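Local coordinates for CDA peptide synthetase I (Streptomyces coelicolor, PDB 5DU9), which is a nonribosomal peptide synthetase, represented here by its condensation domain, a two-lobed fold of the CoA-dependent acyltransferase superfamily, at residues I106-H111 with A141-G146. The protein carries 1 engineered substitution. Residues are numbered along the deposited sequence; the frame is centred on the assembly and turned at random.
Sequences IDLSGH and ALFTLG
Ile106 lies alongside the ring of Phe143, its CD1 3.5 Å from Phe143 CE1 and its CB close to the ring's own CD1, where strand 103-107 pairs in parallel with strand 138-146. The two strands belong to a beta-alpha-beta unit whose helix, 114-126, covers the face carrying Ile106 and Phe143; there Trp121 meets Phe143 edge-to-face and also touches Ile106. A beta-branched isoleucine suits this edge strand: with CG1 beside the backbone N (chi1 -60°) and the chain extended beyond it, CD1 reaches along the ring, while CG2 lies against CD1 and CE1 of the same ring. Leu108 extends the apolar strip, bringing CD1 to 3.7 Å from Phe143 CD1, so the ring's CD1 touches two aliphatic side chains.

The backbones are joined in the alternating pattern of parallel strands. Ile106 N donates to Leu142 O at 2.9 Å, Thr144 N donates to Ile106 O, and Leu108 N closes the ladder on Thr144 O at 2.8 Å, more bent at hydrogen (137°). Ile106 O also receives a CA-H contact from Phe143.

On the other face Asp107 OD1 lies against Thr144 CB and CG2. Thr144 is amphipathic in use: OG1 hydrogen-bonds NE2 of His105, whereas CG2 packs against Ser109 CB at 3.9 Å. Beyond Asp107 the chain turns, and across from it Gly146, at a phi of 89° that would press a CB against the carbonyl O of Leu145, has its N against Ser109 CB. Asp107 is well chosen for this exit, since its short side chain places CG beside its own carbonyl carbon, and the carboxylate reaches forward to Ser109. OD1 accepts twice: Ser109 N comes nearly head-on at 2.8 Å, making an Asx turn, and Ser109 OG donates to its syn lone pair at 2.6 Å.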
ATOM      1  N   ILE A 106      21.858   9.588  -8.072  1.00 26.43           N
ATOM      2  CA  ILE A 106      22.728   9.592  -6.909  1.00 26.09           C
ATOM      3  C   ILE A 106      23.662   8.395  -6.992  1.00 27.34           C
ATOM      4  O   ILE A 106      23.243   7.254  -6.799  1.00 25.72           O
ATOM      5  CB  ILE A 106      21.914   9.561  -5.608  1.00 28.33           C
ATOM      6  CG1 ILE A 106      21.014  10.801  -5.546  1.00 40.78           C
ATOM      7  CG2 ILE A 106      22.839   9.504  -4.397  1.00 31.26           C
ATOM      8  CD1 ILE A 106      20.059  10.828  -4.384  1.00 38.25           C
ATOM      9  N   ASP A 107      24.926   8.668  -7.295  1.00 31.19           N
ATOM     10  CA  ASP A 107      25.924   7.624  -7.462  1.00 30.05           C
ATOM     11  C   ASP A 107      26.556   7.279  -6.118  1.00 30.50           C
ATOM     12  O   ASP A 107      27.416   8.002  -5.621  1.00 32.11           O
ATOM     13  CB  ASP A 107      26.993   8.068  -8.465  1.00 35.96           C
ATOM     14  CG  ASP A 107      27.958   6.953  -8.831  1.00 40.76           C
ATOM     15  OD1 ASP A 107      27.919   5.884  -8.190  1.00 36.58           O
ATOM     16  OD2 ASP A 107      28.767   7.150  -9.763  1.00 45.81           O
ATOM     17  N   LEU A 108      26.116   6.167  -5.537  1.00 29.64           N
ATOM     18  CA  LEU A 108      26.673   5.685  -4.280  1.00 30.02           C
ATOM     19  C   LEU A 108      27.660   4.545  -4.527  1.00 34.66           C
ATOM     20  O   LEU A 108      28.069   3.855  -3.594  1.00 35.34           O
ATOM     21  CB  LEU A 108      25.550   5.234  -3.343  1.00 28.03           C
ATOM     22  CG  LEU A 108      24.549   6.333  -2.973  1.00 28.61           C
ATOM     23  CD1 LEU A 108      23.368   5.767  -2.198  1.00 30.53           C
ATOM     24  CD2 LEU A 108      25.228   7.437  -2.171  1.00 34.46           C
ATOM     25  N   SER A 109      28.045   4.357  -5.787  1.00 32.08           N
ATOM     26  CA  SER A 109      29.064   3.374  -6.127  1.00 36.60           C
ATOM     27  C   SER A 109      30.416   3.886  -5.659  1.00 44.15           C
ATOM     28  O   SER A 109      31.011   4.762  -6.287  1.00 79.14           O
ATOM     29  CB  SER A 109      29.094   3.102  -7.631  1.00 41.00           C
ATOM     30  OG  SER A 109      29.819   4.111  -8.313  1.00 39.41           O
ATOM     31  N   GLY A 110      30.890   3.335  -4.549  1.00 54.26           N
ATOM     32  CA  GLY A 110      32.109   3.802  -3.921  1.00 42.35           C
ATOM     33  C   GLY A 110      31.899   3.991  -2.434  1.00 38.92           C
ATOM     34  O   GLY A 110      32.859   4.008  -1.662  1.00 40.84           O
ATOM     35  N   HIS A 111      30.640   4.134  -2.030  1.00 41.37           N
ATOM     36  CA  HIS A 111      30.320   4.305  -0.620  1.00 36.30           C
ATOM     37  C   HIS A 111      30.503   2.986   0.119  1.00 47.48           C
ATOM     38  O   HIS A 111      30.385   1.911  -0.470  1.00 39.32           O
ATOM     39  CB  HIS A 111      28.891   4.820  -0.435  1.00 44.32           C
ATOM     40  CG  HIS A 111      28.690   5.569   0.845  1.00 40.41           C
ATOM     41  ND1 HIS A 111      28.539   4.939   2.061  1.00 35.73           N
ATOM     42  CD2 HIS A 111      28.639   6.898   1.101  1.00 44.06           C
ATOM     43  CE1 HIS A 111      28.397   5.847   3.011  1.00 45.43           C
ATOM     44  NE2 HIS A 111      28.452   7.042   2.454  1.00 43.84           N
ATOM     45  N   ALA A 141      14.228   9.229  -7.780  1.00 16.81           N
ATOM     46  CA  ALA A 141      15.680   9.129  -7.731  1.00 19.92           C
ATOM     47  C   ALA A 141      16.158   7.761  -8.189  1.00 20.72           C
ATOM     48  O   ALA A 141      15.584   6.736  -7.826  1.00 20.63           O
ATOM     49  CB  ALA A 141      16.184   9.413  -6.324  1.00 20.23           C
ATOM     50  N   LEU A 142      17.209   7.771  -9.002  1.00 19.58           N
ATOM     51  CA  LEU A 142      17.910   6.558  -9.392  1.00 24.91           C
ATOM     52  C   LEU A 142      19.223   6.507  -8.629  1.00 23.51           C
ATOM     53  O   LEU A 142      20.051   7.405  -8.760  1.00 23.53           O
ATOM     54  CB  LEU A 142      18.166   6.528 -10.901  1.00 24.10           C
ATOM     55  CG  LEU A 142      18.942   5.313 -11.419  1.00 28.03           C
ATOM     56  CD1 LEU A 142      18.096   4.049 -11.313  1.00 27.54           C
ATOM     57  CD2 LEU A 142      19.409   5.537 -12.848  1.00 28.97           C
ATOM     58  N   PHE A 143      19.394   5.471  -7.817  1.00 20.76           N
ATOM     59  CA  PHE A 143      20.647   5.257  -7.106  1.00 25.14           C
ATOM     60  C   PHE A 143      21.508   4.242  -7.845  1.00 25.33           C
ATOM     61  O   PHE A 143      21.004   3.218  -8.301  1.00 25.95           O
ATOM     62  CB  PHE A 143      20.392   4.765  -5.682  1.00 22.91           C
ATOM     63  CG  PHE A 143      19.642   5.738  -4.823  1.00 20.28           C
ATOM     64  CD1 PHE A 143      20.321   6.671  -4.056  1.00 22.85           C
ATOM     65  CD2 PHE A 143      18.258   5.713  -4.769  1.00 18.73           C
ATOM     66  CE1 PHE A 143      19.633   7.563  -3.259  1.00 24.32           C
ATOM     67  CE2 PHE A 143      17.567   6.604  -3.971  1.00 22.75           C
ATOM     68  CZ  PHE A 143      18.257   7.528  -3.215  1.00 20.96           C
ATOM     69  N   THR A 144      22.798   4.540  -7.968  1.00 27.83           N
ATOM     70  CA  THR A 144      23.785   3.550  -8.385  1.00 27.18           C
ATOM     71  C   THR A 144      24.435   3.000  -7.120  1.00 30.02           C
ATOM     72  O   THR A 144      24.934   3.767  -6.296  1.00 31.14           O
ATOM     73  CB  THR A 144      24.849   4.149  -9.321  1.00 28.91           C
ATOM     74  OG1 THR A 144      24.215   4.706 -10.479  1.00 33.10           O
ATOM     75  CG2 THR A 144      25.850   3.083  -9.757  1.00 29.96           C
ATOM     76  N   LEU A 145      24.428   1.677  -6.963  1.00 30.73           N
ATOM     77  CA  LEU A 145      24.864   1.054  -5.711  1.00 28.06           C
ATOM     78  C   LEU A 145      26.191   0.306  -5.791  1.00 35.38           C
ATOM     79  O   LEU A 145      26.676  -0.202  -4.779  1.00 54.82           O
ATOM     80  CB  LEU A 145      23.796   0.080  -5.222  1.00 26.87           C
ATOM     81  CG  LEU A 145      22.409   0.665  -4.964  1.00 26.42           C
ATOM     82  CD1 LEU A 145      21.495  -0.420  -4.417  1.00 29.30           C
ATOM     83  CD2 LEU A 145      22.473   1.849  -4.012  1.00 28.43           C
ATOM     84  N   GLY A 146      26.773   0.227  -6.978  1.00 30.80           N
ATOM     85  CA  GLY A 146      27.981  -0.563  -7.153  1.00 45.72           C
ATOM     86  C   GLY A 146      27.633  -1.999  -7.495  1.00 47.26           C
ATOM     87  O   GLY A 146      26.539  -2.473  -7.182  1.00 40.02           O
TER